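Long-range contact in fucolectin-related protein (Streptococcus pneumoniae, PDB 2J22), which probably binds fucose-containing glycans such as blood group antigens, as a calcium-containing carbohydrate-binding module of a pneumococcal virulence factor: residues S48-W60 / S129-V142. Residues are numbered along the deposited sequence; the frame is centred on the assembly and turned at random.
Sequences SVTHTKEDSPSWW and SLRSAGIPLSLAEV. With CA (calcium ion), chain B.
T50 and T52 each grip the chain running antiparallel beside them with backbone and side chain together. T50 N donates to L139 O while T50 OG1 accepts from L139 N at 2.8 Å; two residues on, T52 N and T52 OG1 treat L137 O and L137 N likewise. In both threonines the hydroxyl sits between backbone N and carbonyl carbon (chi1 73° and 69°), which turns it to the neighbouring amide. T52 OG1 in turn donates to K53 O, in the carbonyl plane on a lone pair, and a water links T50 OG1 to L137 O. S138 OG donates to T50 O (2.8 Å) and lies over one face of the H51 ring, toward its rim. P136 runs alongside that imidazole, its CB 3.5 Å from H51 CE1; H51 ND1 donates to T52 O, which lies close to the ring plane and fixes the turn of the imidazole. W60 offers one indole face to two aliphatic groups: L139 CD1 makes a CH-pi contact with the five-membered ring, 3.9 Å from its centroid, and over the same face V142 CG2, its side chain pointing against that of W60, covers the six-membered ring. L137 CD2 packs at W60 CB. Beyond the cis peptide before P57, S58 O receives L130 N almost end-on (3.0 Å), and S58 OG lies 2.5 Å from I135 O, very short for a hydrogen bond, so its exact length is doubtful. At the far end calcium is bound by S48 O, S48 OG, A140 O and E141 OE1, completed by L34, D37 and N39; the ion lets S48 O and A140 O approach to 2.8 Å. In this galactose-binding-like beta-sandwich, T50-T52 and L137-L139 are thus joined by threonine hydroxyls accepting from amides where a regular strand would offer carbonyls, with metal at one end and apolar contacts on one face of W60.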
# COMPACT_ATOMS: atom_id res chain seq x y z
N SER A 48 -7.54 12.05 0.29
CA SER A 48 -6.44 11.32 -0.36
C SER A 48 -6.02 10.06 0.37
O SER A 48 -4.91 9.55 0.19
CB SER A 48 -5.26 12.28 -0.66
OG SER A 48 -4.51 11.80 -1.77
N VAL A 49 -6.95 9.49 1.14
CA VAL A 49 -6.74 8.28 1.89
C VAL A 49 -7.78 7.20 1.54
O VAL A 49 -9.03 7.48 1.50
CB VAL A 49 -6.69 8.62 3.43
CG1 VAL A 49 -6.32 7.39 4.31
CG2 VAL A 49 -5.74 9.73 3.66
N THR A 50 -7.26 5.97 1.27
CA THR A 50 -8.10 4.81 0.95
C THR A 50 -8.83 4.37 2.27
O THR A 50 -8.46 4.76 3.40
CB THR A 50 -7.25 3.61 0.39
OG1 THR A 50 -6.52 3.02 1.47
CG2 THR A 50 -6.14 4.03 -0.70
N HIS A 51 -9.84 3.52 2.12
CA HIS A 51 -10.65 2.99 3.23
C HIS A 51 -11.39 1.76 2.78
O HIS A 51 -12.18 1.83 1.81
CB HIS A 51 -11.65 4.05 3.75
CG HIS A 51 -11.99 3.89 5.21
ND1 HIS A 51 -12.33 2.68 5.78
CD2 HIS A 51 -12.02 4.80 6.21
CE1 HIS A 51 -12.59 2.85 7.07
NE2 HIS A 51 -12.39 4.13 7.36
N THR A 52 -11.08 0.61 3.37
CA THR A 52 -11.90 -0.58 3.15
C THR A 52 -13.03 -0.64 4.15
O THR A 52 -13.04 0.09 5.16
CB THR A 52 -11.04 -1.90 3.17
OG1 THR A 52 -10.58 -2.12 4.51
CG2 THR A 52 -9.67 -1.74 2.35
N LYS A 53 -14.00 -1.51 3.89
CA LYS A 53 -14.87 -2.01 4.92
C LYS A 53 -14.13 -2.83 5.97
O LYS A 53 -12.93 -3.06 5.85
CB LYS A 53 -15.99 -2.83 4.32
CG LYS A 53 -16.97 -1.93 3.55
CD LYS A 53 -17.87 -2.77 2.66
CE LYS A 53 -19.21 -2.14 2.40
NZ LYS A 53 -19.09 -0.91 1.60
N GLU A 54 -14.89 -3.38 6.91
CA GLU A 54 -14.26 -4.11 8.01
C GLU A 54 -14.02 -5.58 7.59
O GLU A 54 -14.73 -6.50 8.01
CB GLU A 54 -15.12 -4.03 9.24
CG GLU A 54 -15.26 -2.62 9.83
CD GLU A 54 -16.40 -2.60 10.82
OE1 GLU A 54 -17.59 -2.62 10.40
OE2 GLU A 54 -16.13 -2.68 12.02
N ASP A 55 -13.05 -5.79 6.72
CA ASP A 55 -12.98 -7.07 5.99
C ASP A 55 -12.15 -8.12 6.72
O ASP A 55 -11.46 -7.80 7.72
CB ASP A 55 -12.38 -6.87 4.57
CG ASP A 55 -13.29 -6.15 3.64
OD1 ASP A 55 -14.55 -6.29 3.74
OD2 ASP A 55 -12.85 -5.41 2.77
N SER A 56 -12.15 -9.36 6.19
CA SER A 56 -11.48 -10.46 6.88
C SER A 56 -10.54 -11.33 5.98
O SER A 56 -10.88 -12.47 5.68
CB SER A 56 -12.57 -11.35 7.57
OG SER A 56 -13.47 -10.55 8.30
N PRO A 57 -9.36 -10.85 5.58
CA PRO A 57 -8.80 -9.54 5.93
C PRO A 57 -9.14 -8.40 4.97
O PRO A 57 -9.50 -8.61 3.81
CB PRO A 57 -7.28 -9.80 5.80
CG PRO A 57 -7.18 -10.82 4.69
CD PRO A 57 -8.40 -11.67 4.78
N SER A 58 -8.90 -7.18 5.43
CA SER A 58 -8.72 -6.04 4.54
C SER A 58 -7.36 -6.04 3.84
O SER A 58 -6.33 -6.30 4.45
CB SER A 58 -8.89 -4.70 5.30
OG SER A 58 -10.09 -4.70 6.06
N TRP A 59 -7.36 -5.71 2.54
CA TRP A 59 -6.12 -5.64 1.80
C TRP A 59 -6.27 -4.61 0.66
O TRP A 59 -7.36 -4.19 0.32
CB TRP A 59 -5.70 -7.05 1.27
CG TRP A 59 -6.80 -7.71 0.41
CD1 TRP A 59 -7.68 -8.66 0.81
CD2 TRP A 59 -7.08 -7.46 -0.97
NE1 TRP A 59 -8.52 -9.00 -0.23
CE2 TRP A 59 -8.17 -8.27 -1.33
CE3 TRP A 59 -6.52 -6.61 -1.95
CZ2 TRP A 59 -8.75 -8.25 -2.62
CZ3 TRP A 59 -7.07 -6.57 -3.23
CH2 TRP A 59 -8.18 -7.41 -3.56
N TRP A 60 -5.14 -4.24 0.09
CA TRP A 60 -5.05 -3.32 -1.03
C TRP A 60 -3.91 -3.76 -1.95
O TRP A 60 -2.88 -4.31 -1.50
CB TRP A 60 -4.84 -1.88 -0.51
CG TRP A 60 -4.46 -0.82 -1.51
CD1 TRP A 60 -5.24 0.21 -1.91
CD2 TRP A 60 -3.18 -0.61 -2.09
NE1 TRP A 60 -4.53 1.03 -2.74
CE2 TRP A 60 -3.26 0.57 -2.85
CE3 TRP A 60 -1.93 -1.28 -2.01
CZ2 TRP A 60 -2.20 1.05 -3.63
CZ3 TRP A 60 -0.85 -0.78 -2.74
CH2 TRP A 60 -1.00 0.37 -3.56
N SER A 129 -1.75 -6.36 3.25
CA SER A 129 -2.88 -7.13 3.80
C SER A 129 -2.76 -7.18 5.30
O SER A 129 -1.71 -7.69 5.83
CB SER A 129 -2.89 -8.58 3.23
OG SER A 129 -4.10 -9.32 3.53
N LEU A 130 -3.82 -6.75 6.00
CA LEU A 130 -3.80 -6.72 7.48
C LEU A 130 -3.94 -8.16 8.03
O LEU A 130 -4.64 -8.97 7.42
CB LEU A 130 -4.98 -5.85 7.96
CG LEU A 130 -4.97 -4.37 7.53
CD1 LEU A 130 -6.17 -3.58 8.16
CD2 LEU A 130 -3.69 -3.64 7.91
N ARG A 131 -3.23 -8.51 9.11
CA ARG A 131 -3.35 -9.84 9.70
C ARG A 131 -4.42 -9.98 10.81
O ARG A 131 -4.83 -11.08 11.14
CB ARG A 131 -1.99 -10.38 10.19
CG ARG A 131 -1.08 -10.83 9.06
CD ARG A 131 -1.63 -11.98 8.16
NE ARG A 131 -1.38 -13.34 8.66
CZ ARG A 131 -0.15 -13.89 8.79
NH1 ARG A 131 0.93 -13.19 8.43
NH2 ARG A 131 -0.01 -15.13 9.27
N SER A 132 -4.89 -8.84 11.34
CA SER A 132 -6.10 -8.80 12.18
C SER A 132 -7.35 -8.59 11.39
O SER A 132 -7.54 -7.50 10.77
CB SER A 132 -5.99 -7.71 13.28
OG SER A 132 -4.69 -7.75 13.89
N ALA A 133 -8.18 -9.64 11.34
CA ALA A 133 -9.49 -9.57 10.69
C ALA A 133 -10.38 -8.51 11.38
O ALA A 133 -10.33 -8.32 12.61
CB ALA A 133 -10.20 -10.94 10.75
N GLY A 134 -11.19 -7.85 10.57
CA GLY A 134 -12.23 -6.94 11.07
C GLY A 134 -11.78 -5.51 11.04
O GLY A 134 -12.55 -4.62 11.42
N ILE A 135 -10.53 -5.27 10.64
CA ILE A 135 -9.95 -3.94 10.72
C ILE A 135 -9.92 -3.39 9.31
O ILE A 135 -9.54 -4.09 8.38
CB ILE A 135 -8.52 -3.94 11.35
CG1 ILE A 135 -8.43 -4.78 12.66
CG2 ILE A 135 -7.99 -2.50 11.47
CD1 ILE A 135 -9.16 -4.18 13.89
N PRO A 136 -10.37 -2.14 9.15
CA PRO A 136 -10.32 -1.48 7.86
C PRO A 136 -8.89 -1.10 7.53
O PRO A 136 -8.07 -0.73 8.42
CB PRO A 136 -11.19 -0.20 8.05
CG PRO A 136 -11.94 -0.41 9.34
CD PRO A 136 -10.95 -1.28 10.18
N LEU A 137 -8.55 -1.24 6.25
CA LEU A 137 -7.22 -0.76 5.76
C LEU A 137 -7.36 0.62 5.14
O LEU A 137 -8.20 0.85 4.26
CB LEU A 137 -6.55 -1.79 4.85
CG LEU A 137 -5.25 -1.37 4.13
CD1 LEU A 137 -4.12 -1.29 5.21
CD2 LEU A 137 -4.84 -2.44 3.16
N SER A 138 -6.57 1.55 5.63
CA SER A 138 -6.54 2.90 5.08
C SER A 138 -5.07 3.31 4.84
O SER A 138 -4.23 3.25 5.76
CB SER A 138 -7.22 3.92 6.01
OG SER A 138 -8.64 3.82 6.05
N LEU A 139 -4.80 3.73 3.62
CA LEU A 139 -3.49 4.19 3.17
C LEU A 139 -3.58 5.61 2.58
O LEU A 139 -4.31 5.85 1.65
CB LEU A 139 -2.96 3.17 2.13
CG LEU A 139 -2.94 1.66 2.48
CD1 LEU A 139 -2.68 0.68 1.38
CD2 LEU A 139 -1.67 1.52 3.29
N ALA A 140 -2.76 6.54 3.04
CA ALA A 140 -2.66 7.85 2.39
C ALA A 140 -1.91 7.80 1.05
O ALA A 140 -2.27 8.52 0.09
CB ALA A 140 -1.93 8.87 3.32
N GLU A 141 -0.83 7.01 1.00
CA GLU A 141 -0.03 6.87 -0.18
C GLU A 141 0.90 5.63 -0.10
O GLU A 141 1.49 5.27 0.96
CB GLU A 141 0.75 8.19 -0.50
CG GLU A 141 1.35 8.26 -1.89
CD GLU A 141 0.35 8.71 -2.95
OE1 GLU A 141 -0.82 8.88 -2.64
OE2 GLU A 141 0.79 8.88 -4.10
N VAL A 142 1.03 4.98 -1.23
CA VAL A 142 2.00 3.87 -1.39
C VAL A 142 2.86 4.28 -2.59
O VAL A 142 2.37 4.44 -3.67
CB VAL A 142 1.30 2.48 -1.67
CG1 VAL A 142 2.32 1.35 -2.00
CG2 VAL A 142 0.34 2.05 -0.53
CA CA B . -2.93 9.86 -1.52
O HOH W 1 -7.15 0.45 1.41
O HOH W 2 -8.54 -6.64 8.38